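Local coordinates for protein Poly(Beta-D-mannuronate) lyase (Pseudopedobacter saltans, PDB 7O79) that probably cleaves alginate as a poly(beta-D-mannuronate) lyase of polysaccharide lyase family 6, with a right-handed parallel beta-helix as its scaffold, at residues R176-G181 and S212-R217; W119-G124 and G145-N150; N323-V328 and T358-S363; G222-S227 and F246-N251. All blocks are in the same frame, centred on the assembly; numbering follows the deposited sequence.

Contact 1: R176-G181 and S212-R217; sequences RIWGYG and SLKSNR
W178 and K214 run side by side and point the same way. The lysine chain is extended beyond CG and passes the edge of the indole, with K214 CD 3.8 Å from W178 NE1. A water lies in the indole plane at that edge. It accepts from W178 NE1 at 3.1 Å and also from K214 NZ. One face of the indole carries the guanidinium of R176, whose NH2 bonds to Y118. On the other face of the strand pair, I177 CG1 packs on L213 CD2 at 3.8 Å.

S215 OG bonds to I177 O at 3.0 Å, well above the carbonyl plane, and K214 N reaches I177 O from the opposite face. S215 OG is also bonded by N218 ND2. The ring of Y180 meets the amide of N216 at nearly a right angle (88°). N216 ND2 sits at the ring edge, 3.6 Å from Y180 CE1, and bonds to E185 O, while N216 OD1 accepts from N238 N. N216 N donates to Y180 O.

Both strands are short and parallel, from successive turns of the beta-helix. Strand 175-177 lies between strands 144-146 and 209-214, and strand 230-236 follows on the far side of 209-214.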
loop_
_atom_site.group_PDB
_atom_site.type_symbol
_atom_site.label_atom_id
_atom_site.label_comp_id
_atom_site.label_asym_id
_atom_site.label_seq_id
_atom_site.Cartn_x
_atom_site.Cartn_y
_atom_site.Cartn_z
ATOM N N ARG A 176 1.929 4.220 1.215
ATOM C CA ARG A 176 1.983 5.110 0.058
ATOM C C ARG A 176 3.326 4.907 -0.644
ATOM O O ARG A 176 4.377 5.178 -0.059
ATOM C CB ARG A 176 1.773 6.578 0.464
ATOM C CG ARG A 176 1.825 7.550 -0.722
ATOM C CD ARG A 176 1.574 9.031 -0.338
ATOM N NE ARG A 176 2.648 9.591 0.479
ATOM C CZ ARG A 176 2.506 10.632 1.293
ATOM N NH1 ARG A 176 1.338 11.264 1.377
ATOM N NH2 ARG A 176 3.544 11.064 1.997
ATOM N N ILE A 177 3.291 4.417 -1.889
ATOM C CA ILE A 177 4.493 3.983 -2.608
ATOM C C ILE A 177 4.791 4.962 -3.737
ATOM O O ILE A 177 4.254 4.847 -4.846
ATOM C CB ILE A 177 4.371 2.554 -3.154
ATOM C CG1 ILE A 177 3.745 1.622 -2.110
ATOM C CG2 ILE A 177 5.743 2.069 -3.670
ATOM C CD1 ILE A 177 4.572 1.526 -0.832
ATOM N N TRP A 178 5.718 5.880 -3.483
ATOM C CA TRP A 178 6.254 6.723 -4.536
ATOM C C TRP A 178 7.391 5.998 -5.246
ATOM O O TRP A 178 7.867 4.945 -4.801
ATOM C CB TRP A 178 6.780 8.037 -3.964
ATOM C CG TRP A 178 5.730 8.990 -3.444
ATOM C CD1 TRP A 178 4.455 9.170 -3.912
ATOM C CD2 TRP A 178 5.899 9.912 -2.367
ATOM N NE1 TRP A 178 3.808 10.151 -3.174
ATOM C CE2 TRP A 178 4.679 10.624 -2.223
ATOM C CE3 TRP A 178 6.971 10.217 -1.509
ATOM C CZ2 TRP A 178 4.500 11.615 -1.249
ATOM C CZ3 TRP A 178 6.789 11.206 -0.537
ATOM C CH2 TRP A 178 5.560 11.892 -0.419
ATOM N N GLY A 179 7.848 6.598 -6.343
ATOM C CA GLY A 179 8.933 6.087 -7.140
ATOM C C GLY A 179 8.656 6.301 -8.605
ATOM O O GLY A 179 7.701 6.976 -8.981
ATOM N N TYR A 180 9.532 5.751 -9.444
ATOM C CA TYR A 180 9.361 5.887 -10.885
ATOM C C TYR A 180 7.999 5.358 -11.299
ATOM O O TYR A 180 7.629 4.235 -10.951
ATOM C CB TYR A 180 10.467 5.136 -11.627
ATOM C CG TYR A 180 10.351 5.183 -13.128
ATOM C CD1 TYR A 180 9.494 4.320 -13.810
ATOM C CD2 TYR A 180 11.095 6.087 -13.872
ATOM C CE1 TYR A 180 9.380 4.351 -15.190
ATOM C CE2 TYR A 180 10.990 6.126 -15.259
ATOM C CZ TYR A 180 10.129 5.264 -15.906
ATOM O OH TYR A 180 10.026 5.303 -17.277
ATOM N N GLY A 181 7.285 6.151 -12.090
ATOM C CA GLY A 181 5.900 5.911 -12.434
ATOM C C GLY A 181 4.975 6.927 -11.824
ATOM O O GLY A 181 3.802 6.989 -12.201
ATOM N N SER A 212 -1.814 2.805 -1.371
ATOM C CA SER A 212 -1.809 3.782 -2.453
ATOM C C SER A 212 -0.528 3.583 -3.249
ATOM O O SER A 212 0.554 3.989 -2.811
ATOM C CB SER A 212 -1.935 5.203 -1.912
ATOM O OG SER A 212 -1.970 6.155 -2.961
ATOM N N LEU A 213 -0.653 2.963 -4.420
ATOM C CA LEU A 213 0.455 2.841 -5.357
ATOM C C LEU A 213 0.523 4.093 -6.229
ATOM O O LEU A 213 -0.445 4.437 -6.908
ATOM C CB LEU A 213 0.312 1.590 -6.221
ATOM C CG LEU A 213 0.028 0.285 -5.461
ATOM C CD1 LEU A 213 -0.009 -0.902 -6.420
ATOM C CD2 LEU A 213 1.098 0.077 -4.393
ATOM N N LYS A 214 1.672 4.756 -6.217
ATOM C CA LYS A 214 1.945 5.935 -7.032
ATOM C C LYS A 214 3.283 5.776 -7.739
ATOM O O LYS A 214 4.147 6.655 -7.693
ATOM C CB LYS A 214 1.936 7.191 -6.166
ATOM C CG LYS A 214 0.545 7.587 -5.665
ATOM C CD LYS A 214 0.613 8.878 -4.843
ATOM C CE LYS A 214 -0.788 9.475 -4.643
ATOM N NZ LYS A 214 -0.808 10.552 -3.604
ATOM N N SER A 215 3.478 4.620 -8.371
ATOM C CA SER A 215 4.737 4.227 -9.009
ATOM C C SER A 215 4.460 2.926 -9.758
ATOM O O SER A 215 3.359 2.370 -9.666
ATOM C CB SER A 215 5.872 4.031 -7.997
ATOM O OG SER A 215 5.464 3.158 -6.949
ATOM N N ASN A 216 5.488 2.412 -10.454
ATOM C CA ASN A 216 5.369 1.201 -11.271
ATOM C C ASN A 216 5.955 -0.040 -10.604
ATOM O O ASN A 216 6.784 0.032 -9.695
ATOM C CB ASN A 216 6.063 1.348 -12.641
ATOM C CG ASN A 216 5.534 2.497 -13.458
ATOM O OD1 ASN A 216 4.537 3.125 -13.105
ATOM N ND2 ASN A 216 6.170 2.749 -14.593
ATOM N N ARG A 217 5.504 -1.198 -11.112
ATOM C CA ARG A 217 6.108 -2.521 -10.883
ATOM C C ARG A 217 6.095 -2.950 -9.427
ATOM O O ARG A 217 6.997 -3.643 -8.960
ATOM C CB ARG A 217 7.519 -2.613 -11.455
ATOM C CG ARG A 217 7.649 -2.001 -12.802
ATOM C CD ARG A 217 7.526 -3.085 -13.842
ATOM N NE ARG A 217 7.485 -2.540 -15.193
ATOM C CZ ARG A 217 7.106 -3.226 -16.268
ATOM N NH1 ARG A 217 6.718 -4.492 -16.155
ATOM N NH2 ARG A 217 7.109 -2.639 -17.460
HETATM O O HOH W 1 1.283 11.929 -3.421
#

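Contact 2: W119-G124 and G145-N150; sequences WVLFRG and GNDQDN. With PO4 (phosphate ion), chain B.
L121 and F122 pair with G145 and N146 as two short parallel strands, in a largely buried backbone contact between successive rungs of the beta-helix. G145 N donates to V120 O, F122 N donates to G145 O at 2.8 Å, and D147 N donates to F122 O. L121 CA adds a C-H contact to G145 O.

The side chains fall on two faces. On the face of L121, its CD1 lies 3.5 Å from G145 O. With CG anti to the backbone N (chi1 177°) and chi2 at 64°, L121 CD1 is brought near the C=O of the glycine. On the face of F122 and N146, G145 O lies at the edge of the phenyl ring, in its plane, and N146 OD1 comes to 3.4 Å from F122 CB. The amide of N146 is held by S151, N154 and W178.

This is the stacking of a parallel beta-helix, the fold of the chondroitinase B family. The chain turns a corner at W119 and V120 before it enters this face. F122 also stacks on F93 of the preceding rung and meets F193 edge-to-face.

Past the strands, R123 and D147 lie alongside each other and point the same way. Their contact is made by carbon, R123 CG to D147 CG at 3.9 Å. The charged ends stay apart, with R123 NE 4.8 Å from D147 OD1. In the exposed loop, N150 N donates to phosphate O1 at 2.9 Å in a nearly straight bond (169°). R152 also binds this phosphate, which probably came from the crystallisation liquor.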
loop_
_atom_site.group_PDB
_atom_site.type_symbol
_atom_site.label_atom_id
_atom_site.label_comp_id
_atom_site.label_asym_id
_atom_site.label_seq_id
_atom_site.Cartn_x
_atom_site.Cartn_y
_atom_site.Cartn_z
ATOM N N TRP A 119 5.356 6.213 10.246
ATOM C CA TRP A 119 5.886 5.260 11.209
ATOM C C TRP A 119 7.070 4.493 10.631
ATOM O O TRP A 119 8.063 4.266 11.334
ATOM C CB TRP A 119 4.775 4.328 11.695
ATOM C CG TRP A 119 4.028 4.950 12.861
ATOM C CD1 TRP A 119 4.097 6.250 13.268
ATOM C CD2 TRP A 119 3.112 4.302 13.744
ATOM N NE1 TRP A 119 3.287 6.452 14.354
ATOM C CE2 TRP A 119 2.667 5.270 14.665
ATOM C CE3 TRP A 119 2.623 2.997 13.844
ATOM C CZ2 TRP A 119 1.763 4.975 15.684
ATOM C CZ3 TRP A 119 1.711 2.705 14.854
ATOM C CH2 TRP A 119 1.300 3.691 15.766
ATOM N N VAL A 120 7.030 4.162 9.339
ATOM C CA VAL A 120 8.153 3.518 8.668
ATOM C C VAL A 120 8.323 4.187 7.313
ATOM O O VAL A 120 7.369 4.258 6.529
ATOM C CB VAL A 120 7.934 1.991 8.492
ATOM C CG1 VAL A 120 9.119 1.368 7.790
ATOM C CG2 VAL A 120 7.681 1.307 9.835
ATOM N N LEU A 121 9.530 4.663 7.022
ATOM C CA LEU A 121 9.808 5.319 5.754
ATOM C C LEU A 121 10.986 4.648 5.073
ATOM O O LEU A 121 12.059 4.511 5.672
ATOM C CB LEU A 121 10.089 6.817 5.942
ATOM C CG LEU A 121 10.448 7.526 4.634
ATOM C CD1 LEU A 121 9.305 7.503 3.642
ATOM C CD2 LEU A 121 10.920 8.970 4.880
ATOM N N PHE A 122 10.787 4.223 3.827
ATOM C CA PHE A 122 11.863 3.631 3.039
ATOM C C PHE A 122 12.511 4.680 2.148
ATOM O O PHE A 122 11.822 5.381 1.397
ATOM C CB PHE A 122 11.342 2.473 2.192
ATOM C CG PHE A 122 10.994 1.273 2.997
ATOM C CD1 PHE A 122 11.954 0.308 3.241
ATOM C CD2 PHE A 122 9.713 1.098 3.512
ATOM C CE1 PHE A 122 11.653 -0.819 3.986
ATOM C CE2 PHE A 122 9.413 -0.042 4.263
ATOM C CZ PHE A 122 10.383 -0.985 4.506
ATOM N N ARG A 123 13.836 4.749 2.207
ATOM C CA ARG A 123 14.594 5.738 1.462
ATOM C C ARG A 123 15.952 5.145 1.065
ATOM O O ARG A 123 17.013 5.722 1.308
ATOM C CB ARG A 123 14.724 7.001 2.312
ATOM C CG ARG A 123 15.206 8.192 1.595
ATOM C CD ARG A 123 15.214 9.363 2.570
ATOM N NE ARG A 123 16.210 10.357 2.193
ATOM C CZ ARG A 123 17.520 10.117 2.095
ATOM N NH1 ARG A 123 18.028 8.909 2.365
ATOM N NH2 ARG A 123 18.335 11.102 1.740
ATOM N N GLY A 124 15.913 3.971 0.446
ATOM C CA GLY A 124 17.082 3.173 0.120
ATOM C C GLY A 124 16.599 1.869 -0.482
ATOM O O GLY A 124 15.394 1.644 -0.637
ATOM N N GLY A 145 5.735 4.525 4.219
ATOM C CA GLY A 145 5.996 5.232 2.984
ATOM C C GLY A 145 7.218 4.734 2.236
ATOM O O GLY A 145 8.186 4.264 2.833
ATOM N N ASN A 146 7.179 4.873 0.915
ATOM C CA ASN A 146 8.350 4.669 0.077
ATOM C C ASN A 146 8.649 5.965 -0.652
ATOM O O ASN A 146 7.760 6.567 -1.259
ATOM C CB ASN A 146 8.163 3.507 -0.920
ATOM C CG ASN A 146 9.460 3.124 -1.618
ATOM O OD1 ASN A 146 10.344 2.511 -1.016
ATOM N ND2 ASN A 146 9.562 3.442 -2.912
ATOM N N ASP A 147 9.910 6.365 -0.607
ATOM C CA ASP A 147 10.365 7.664 -1.053
ATOM C C ASP A 147 10.472 7.675 -2.588
ATOM O O ASP A 147 10.506 6.631 -3.248
ATOM C CB ASP A 147 11.704 7.946 -0.357
ATOM C CG ASP A 147 12.040 9.404 -0.278
ATOM O OD1 ASP A 147 11.625 10.001 0.747
ATOM O OD2 ASP A 147 12.727 9.940 -1.192
ATOM N N GLN A 148 10.514 8.878 -3.159
ATOM C CA GLN A 148 10.423 9.024 -4.608
ATOM C C GLN A 148 11.692 8.615 -5.346
ATOM O O GLN A 148 11.607 8.154 -6.491
ATOM C CB GLN A 148 10.031 10.471 -4.949
ATOM C CG GLN A 148 9.901 10.805 -6.442
ATOM C CD GLN A 148 8.927 9.912 -7.190
ATOM O OE1 GLN A 148 7.895 9.504 -6.661
ATOM N NE2 GLN A 148 9.250 9.619 -8.448
ATOM N N ASP A 149 12.868 8.789 -4.749
ATOM C CA ASP A 149 14.118 8.546 -5.452
ATOM C C ASP A 149 14.970 7.538 -4.699
ATOM O O ASP A 149 14.942 7.485 -3.466
ATOM C CB ASP A 149 14.899 9.839 -5.649
ATOM C CG ASP A 149 14.161 10.828 -6.536
ATOM O OD1 ASP A 149 14.235 10.716 -7.774
ATOM O OD2 ASP A 149 13.493 11.715 -5.992
ATOM N N ASN A 150 15.679 6.708 -5.465
ATOM C CA ASN A 150 16.697 5.791 -4.944
ATOM C C ASN A 150 16.160 4.868 -3.837
ATOM O O ASN A 150 16.853 4.554 -2.865
ATOM C CB ASN A 150 17.926 6.584 -4.469
ATOM C CG ASN A 150 19.149 5.712 -4.337
ATOM O OD1 ASN A 150 19.437 4.897 -5.212
ATOM N ND2 ASN A 150 19.868 5.866 -3.240
HETATM P P PO4 B . 16.151 7.814 -9.392
HETATM O O1 PO4 B . 15.348 7.022 -8.370
HETATM O O2 PO4 B . 17.601 7.369 -9.315
HETATM O O3 PO4 B . 16.032 9.280 -9.054
HETATM O O4 PO4 B . 15.636 7.625 -10.806
#

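Contact 3: N323-V328 and T358-S363; sequences NTFLNV and THNIIS
N323 and N360 lie side by side and point the same way, their amide planes nearly coplanar (5° apart). N323 N donates to N360 OD1 at 3.0 Å, tilted from the carbonyl plane. N323 ND2 makes a weak second bond to N360 OD1 at 3.3 Å. The outer ends of the pair are also held: N323 ND2 bonds to V267 O, N323 OD1 to N270, and N360 ND2 to Y320 O.

Backbone bonds join the strands in parallel register. I361 N donates to N323 O, F325 N to I361 O at 2.7 Å, and S363 N to F325 O. Aligned asparagines at successive turns, as here, are a known feature of parallel beta-helices, and N270 continues the row to the preceding turn.

Apolar contacts lie on both faces. On one, I361 CG2 touches T324 CG2 at 3.9 Å and L326 CD2 at 3.8 Å. On the other, I362 CG1 lies at the edge of the F325 ring, 4.2 Å from F325 CD2, and I333 packs against both residues.

The chain turns a corner at N327, and S363 binds this residue and the one after it. With chi1 at 86°, S363 OG sits between its own N and carbonyl carbon and accepts from N327 N at 2.8 Å. It also bonds to N400. S363 O accepts from V328 N at 3.3 Å.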
loop_
_atom_site.group_PDB
_atom_site.type_symbol
_atom_site.label_atom_id
_atom_site.label_comp_id
_atom_site.label_asym_id
_atom_site.label_seq_id
_atom_site.Cartn_x
_atom_site.Cartn_y
_atom_site.Cartn_z
ATOM N N ASN A 323 -10.955 -13.273 -10.486
ATOM C CA ASN A 323 -11.234 -12.673 -9.190
ATOM C C ASN A 323 -12.647 -13.031 -8.751
ATOM O O ASN A 323 -13.489 -13.433 -9.555
ATOM C CB ASN A 323 -11.075 -11.147 -9.240
ATOM C CG ASN A 323 -9.674 -10.707 -9.677
ATOM O OD1 ASN A 323 -8.723 -10.763 -8.890
ATOM N ND2 ASN A 323 -9.546 -10.256 -10.931
ATOM N N THR A 324 -12.906 -12.864 -7.457
ATOM C CA THR A 324 -14.231 -13.101 -6.903
ATOM C C THR A 324 -14.658 -11.874 -6.114
ATOM O O THR A 324 -13.915 -11.409 -5.244
ATOM C CB THR A 324 -14.224 -14.356 -6.031
ATOM O OG1 THR A 324 -13.871 -15.472 -6.853
ATOM C CG2 THR A 324 -15.571 -14.592 -5.381
ATOM N N PHE A 325 -15.835 -11.339 -6.448
ATOM C CA PHE A 325 -16.421 -10.174 -5.779
ATOM C C PHE A 325 -17.833 -10.526 -5.303
ATOM O O PHE A 325 -18.790 -10.439 -6.079
ATOM C CB PHE A 325 -16.466 -8.961 -6.718
ATOM C CG PHE A 325 -15.167 -8.682 -7.427
ATOM C CD1 PHE A 325 -14.102 -8.072 -6.754
ATOM C CD2 PHE A 325 -15.006 -9.019 -8.762
ATOM C CE1 PHE A 325 -12.889 -7.811 -7.409
ATOM C CE2 PHE A 325 -13.786 -8.766 -9.421
ATOM C CZ PHE A 325 -12.733 -8.174 -8.743
ATOM N N LEU A 326 -18.000 -10.855 -4.029
ATOM C CA LEU A 326 -19.293 -11.351 -3.568
ATOM C C LEU A 326 -19.925 -10.427 -2.541
ATOM O O LEU A 326 -19.239 -9.896 -1.664
ATOM C CB LEU A 326 -19.175 -12.764 -2.989
ATOM C CG LEU A 326 -18.809 -13.841 -4.016
ATOM C CD1 LEU A 326 -18.312 -15.110 -3.308
ATOM C CD2 LEU A 326 -19.962 -14.134 -4.940
ATOM N N ASN A 327 -21.242 -10.243 -2.654
ATOM C CA ASN A 327 -22.012 -9.520 -1.630
ATOM C C ASN A 327 -21.496 -8.092 -1.461
ATOM O O ASN A 327 -21.410 -7.572 -0.349
ATOM C CB ASN A 327 -21.998 -10.289 -0.301
ATOM C CG ASN A 327 -22.987 -9.743 0.732
ATOM O OD1 ASN A 327 -24.080 -9.263 0.399
ATOM N ND2 ASN A 327 -22.605 -9.835 1.996
ATOM N N VAL A 328 -21.145 -7.438 -2.586
ATOM C CA VAL A 328 -20.623 -6.070 -2.527
ATOM C C VAL A 328 -21.786 -5.090 -2.531
ATOM O O VAL A 328 -22.814 -5.317 -3.180
ATOM C CB VAL A 328 -19.632 -5.782 -3.682
ATOM C CG1 VAL A 328 -18.451 -6.720 -3.586
ATOM C CG2 VAL A 328 -20.276 -5.896 -5.046
ATOM N N THR A 358 -12.255 -11.070 -17.521
ATOM C CA THR A 358 -12.900 -12.366 -17.761
ATOM C C THR A 358 -12.734 -13.284 -16.558
ATOM O O THR A 358 -11.875 -13.071 -15.705
ATOM C CB THR A 358 -12.318 -13.110 -18.968
ATOM O OG1 THR A 358 -10.947 -13.420 -18.709
ATOM C CG2 THR A 358 -12.418 -12.288 -20.230
ATOM N N HIS A 359 -13.571 -14.327 -16.515
ATOM C CA HIS A 359 -13.461 -15.387 -15.517
ATOM C C HIS A 359 -13.565 -14.859 -14.089
ATOM O O HIS A 359 -12.935 -15.375 -13.167
ATOM C CB HIS A 359 -12.180 -16.197 -15.729
ATOM C CG HIS A 359 -12.122 -16.857 -17.070
ATOM N ND1 HIS A 359 -11.696 -16.206 -18.210
ATOM C CD2 HIS A 359 -12.467 -18.109 -17.458
ATOM C CE1 HIS A 359 -11.762 -17.035 -19.237
ATOM N NE2 HIS A 359 -12.228 -18.195 -18.809
ATOM N N ASN A 360 -14.431 -13.874 -13.889
ATOM C CA ASN A 360 -14.686 -13.313 -12.573
ATOM C C ASN A 360 -16.027 -13.811 -12.051
ATOM O O ASN A 360 -16.954 -14.056 -12.829
ATOM C CB ASN A 360 -14.685 -11.781 -12.645
ATOM C CG ASN A 360 -13.327 -11.238 -13.064
ATOM O OD1 ASN A 360 -12.351 -11.329 -12.310
ATOM N ND2 ASN A 360 -13.245 -10.709 -14.287
ATOM N N ILE A 361 -16.122 -13.955 -10.729
ATOM C CA ILE A 361 -17.366 -14.302 -10.042
ATOM C C ILE A 361 -17.838 -13.065 -9.294
ATOM O O ILE A 361 -17.028 -12.402 -8.636
ATOM C CB ILE A 361 -17.165 -15.483 -9.075
ATOM C CG1 ILE A 361 -17.029 -16.788 -9.857
ATOM C CG2 ILE A 361 -18.313 -15.546 -8.036
ATOM C CD1 ILE A 361 -16.792 -17.986 -8.970
ATOM N N ILE A 362 -19.140 -12.740 -9.409
ATOM C CA ILE A 362 -19.693 -11.499 -8.868
ATOM C C ILE A 362 -21.076 -11.737 -8.265
ATOM O O ILE A 362 -21.911 -12.449 -8.839
ATOM C CB ILE A 362 -19.812 -10.386 -9.934
ATOM C CG1 ILE A 362 -18.509 -10.165 -10.711
ATOM C CG2 ILE A 362 -20.263 -9.078 -9.304
ATOM C CD1 ILE A 362 -18.754 -9.783 -12.163
ATOM N N SER A 363 -21.330 -11.091 -7.129
ATOM C CA SER A 363 -22.688 -10.863 -6.650
ATOM C C SER A 363 -22.717 -9.525 -5.926
ATOM O O SER A 363 -21.715 -9.103 -5.346
ATOM C CB SER A 363 -23.167 -12.022 -5.758
ATOM O OG SER A 363 -22.773 -11.846 -4.408
#

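Contact 4: G222-S227 and F246-N251; sequences GNTVIS and FIFGEN
I226 and F248 pair in register on adjacent parallel strands of the beta-helix, with T224 and F246 on the same face. Both phenylalanines hold CG anti to the carbonyl carbon (chi1 -69° for F246 and -61° for F248). Both rings leave the strand in the same direction, two residues apart.

T224 meets both rings. Its OG1 lies obliquely to the F246 ring, 4.1 Å from F246 CD2, and bonds to L445 N. Its CG2 is anti to the backbone N (chi1 -68° for OG1) and lies at the edge of the F248 ring, near its plane, 4.2 Å from F248 CD2. I226 CG1 approaches the same ring obliquely. P444 also covers T224 and F248 on this face.

The opposite face carries V225 and I247. V225 CB lies 4.2 Å from I247 CG1, and F200 and V272 continue this packing on the strands before and after. Four backbone bonds hold the pair, from F246 N to N223 O through to S227 N to F248 O. The side chain of N223 turns away to bond with N198 N and I195 O.

Beyond the strands, E250 reaches back with its chain extended past CG. It crosses I226 at an angle, with E250 OE1 3.4 Å from the CG2 branch of I226, and makes a long, weak ion pair with R202. A water donates to E250 O at 2.6 Å and lies 3.0 Å from S227 OG.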
loop_
_atom_site.group_PDB
_atom_site.type_symbol
_atom_site.label_atom_id
_atom_site.label_comp_id
_atom_site.label_asym_id
_atom_site.label_seq_id
_atom_site.Cartn_x
_atom_site.Cartn_y
_atom_site.Cartn_z
ATOM N N GLY A 222 -1.157 -11.540 -1.679
ATOM C CA GLY A 222 -1.443 -12.420 -0.551
ATOM C C GLY A 222 -1.696 -11.735 0.773
ATOM O O GLY A 222 -1.432 -12.324 1.822
ATOM N N ASN A 223 -2.217 -10.516 0.757
ATOM C CA ASN A 223 -2.588 -9.797 1.967
ATOM C C ASN A 223 -4.037 -10.101 2.349
ATOM O O ASN A 223 -4.884 -10.370 1.494
ATOM C CB ASN A 223 -2.431 -8.296 1.755
ATOM C CG ASN A 223 -1.003 -7.906 1.423
ATOM O OD1 ASN A 223 -0.142 -7.827 2.308
ATOM N ND2 ASN A 223 -0.735 -7.703 0.137
ATOM N N THR A 224 -4.326 -10.004 3.643
ATOM C CA THR A 224 -5.679 -10.179 4.162
ATOM C C THR A 224 -6.125 -8.859 4.779
ATOM O O THR A 224 -5.462 -8.341 5.685
ATOM C CB THR A 224 -5.720 -11.321 5.190
ATOM O OG1 THR A 224 -5.491 -12.567 4.521
ATOM C CG2 THR A 224 -7.078 -11.389 5.873
ATOM N N VAL A 225 -7.227 -8.301 4.271
ATOM C CA VAL A 225 -7.735 -6.999 4.709
ATOM C C VAL A 225 -9.126 -7.200 5.297
ATOM O O VAL A 225 -10.089 -7.454 4.564
ATOM C CB VAL A 225 -7.772 -5.973 3.563
ATOM C CG1 VAL A 225 -8.282 -4.659 4.065
ATOM C CG2 VAL A 225 -6.380 -5.800 2.931
ATOM N N ILE A 226 -9.248 -7.032 6.612
ATOM C CA ILE A 226 -10.463 -7.383 7.340
ATOM C C ILE A 226 -11.114 -6.106 7.858
ATOM O O ILE A 226 -10.482 -5.331 8.592
ATOM C CB ILE A 226 -10.167 -8.354 8.492
ATOM C CG1 ILE A 226 -9.653 -9.690 7.935
ATOM C CG2 ILE A 226 -11.428 -8.591 9.318
ATOM C CD1 ILE A 226 -9.352 -10.725 9.012
ATOM N N SER A 227 -12.356 -5.864 7.432
ATOM C CA SER A 227 -13.223 -4.826 8.007
ATOM C C SER A 227 -12.552 -3.451 8.036
ATOM O O SER A 227 -12.535 -2.762 9.062
ATOM C CB SER A 227 -13.672 -5.238 9.415
ATOM O OG SER A 227 -14.553 -4.281 9.978
ATOM N N PHE A 246 -7.097 -11.133 0.028
ATOM C CA PHE A 246 -8.400 -11.428 0.606
ATOM C C PHE A 246 -8.920 -10.158 1.251
ATOM O O PHE A 246 -8.281 -9.615 2.155
ATOM C CB PHE A 246 -8.324 -12.540 1.647
ATOM C CG PHE A 246 -8.017 -13.897 1.082
ATOM C CD1 PHE A 246 -9.043 -14.760 0.725
ATOM C CD2 PHE A 246 -6.703 -14.339 0.973
ATOM C CE1 PHE A 246 -8.767 -16.024 0.228
ATOM C CE2 PHE A 246 -6.424 -15.611 0.471
ATOM C CZ PHE A 246 -7.464 -16.448 0.108
ATOM N N ILE A 247 -10.071 -9.689 0.803
ATOM C CA ILE A 247 -10.686 -8.512 1.395
ATOM C C ILE A 247 -12.013 -8.976 1.989
ATOM O O ILE A 247 -12.974 -9.242 1.263
ATOM C CB ILE A 247 -10.854 -7.373 0.381
ATOM C CG1 ILE A 247 -9.476 -7.009 -0.189
ATOM C CG2 ILE A 247 -11.494 -6.140 1.025
ATOM C CD1 ILE A 247 -9.494 -5.882 -1.192
ATOM N N PHE A 248 -12.049 -9.109 3.320
ATOM C CA PHE A 248 -13.246 -9.496 4.067
ATOM C C PHE A 248 -13.785 -8.230 4.719
ATOM O O PHE A 248 -13.403 -7.877 5.832
ATOM C CB PHE A 248 -12.939 -10.560 5.118
ATOM C CG PHE A 248 -12.410 -11.846 4.557
ATOM C CD1 PHE A 248 -13.259 -12.759 3.960
ATOM C CD2 PHE A 248 -11.065 -12.162 4.664
ATOM C CE1 PHE A 248 -12.778 -13.952 3.436
ATOM C CE2 PHE A 248 -10.578 -13.365 4.149
ATOM C CZ PHE A 248 -11.445 -14.263 3.538
ATOM N N GLY A 249 -14.695 -7.548 4.024
ATOM C CA GLY A 249 -15.182 -6.270 4.518
ATOM C C GLY A 249 -16.056 -6.356 5.755
ATOM O O GLY A 249 -16.192 -5.358 6.464
ATOM N N GLU A 250 -16.650 -7.514 6.032
ATOM C CA GLU A 250 -17.562 -7.651 7.164
ATOM C C GLU A 250 -18.571 -6.501 7.184
ATOM O O GLU A 250 -18.928 -5.977 8.239
ATOM C CB GLU A 250 -16.790 -7.734 8.480
ATOM C CG GLU A 250 -15.962 -9.000 8.612
ATOM C CD GLU A 250 -15.187 -9.061 9.919
ATOM O OE1 GLU A 250 -14.426 -10.038 10.121
ATOM O OE2 GLU A 250 -15.349 -8.140 10.751
ATOM N N ASN A 251 -18.995 -6.088 5.985
ATOM C CA ASN A 251 -19.921 -4.975 5.774
ATOM C C ASN A 251 -19.498 -3.713 6.510
ATOM O O ASN A 251 -20.335 -2.918 6.937
ATOM C CB ASN A 251 -21.340 -5.382 6.149
ATOM C CG ASN A 251 -21.842 -6.489 5.271
ATOM O OD1 ASN A 251 -21.606 -6.482 4.058
ATOM N ND2 ASN A 251 -22.486 -7.476 5.870
HETATM O O HOH W 2 -17.492 -4.688 10.021
#

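How the contacts relate
All four contacts join parallel strands of one beta-helix, in chain order 2, 1, 4, 3. Contacts 1 and 2 are neighbours on one face, their centres 11 Å apart. They touch where W178 O meets N146 ND2 and G179 N meets Q148 OE1, both at 2.9 Å in probable hydrogen bonds. Contacts 3 and 4 belong to another face, with centres 15 Å apart and a packing touch between N327 and N251. Contacts 2 and 3 are the farthest apart, about 35 Å between centres. The phosphate bound in contact 2 also lies about 6 Å, nearest atoms, from the side chain of Y180 in contact 1.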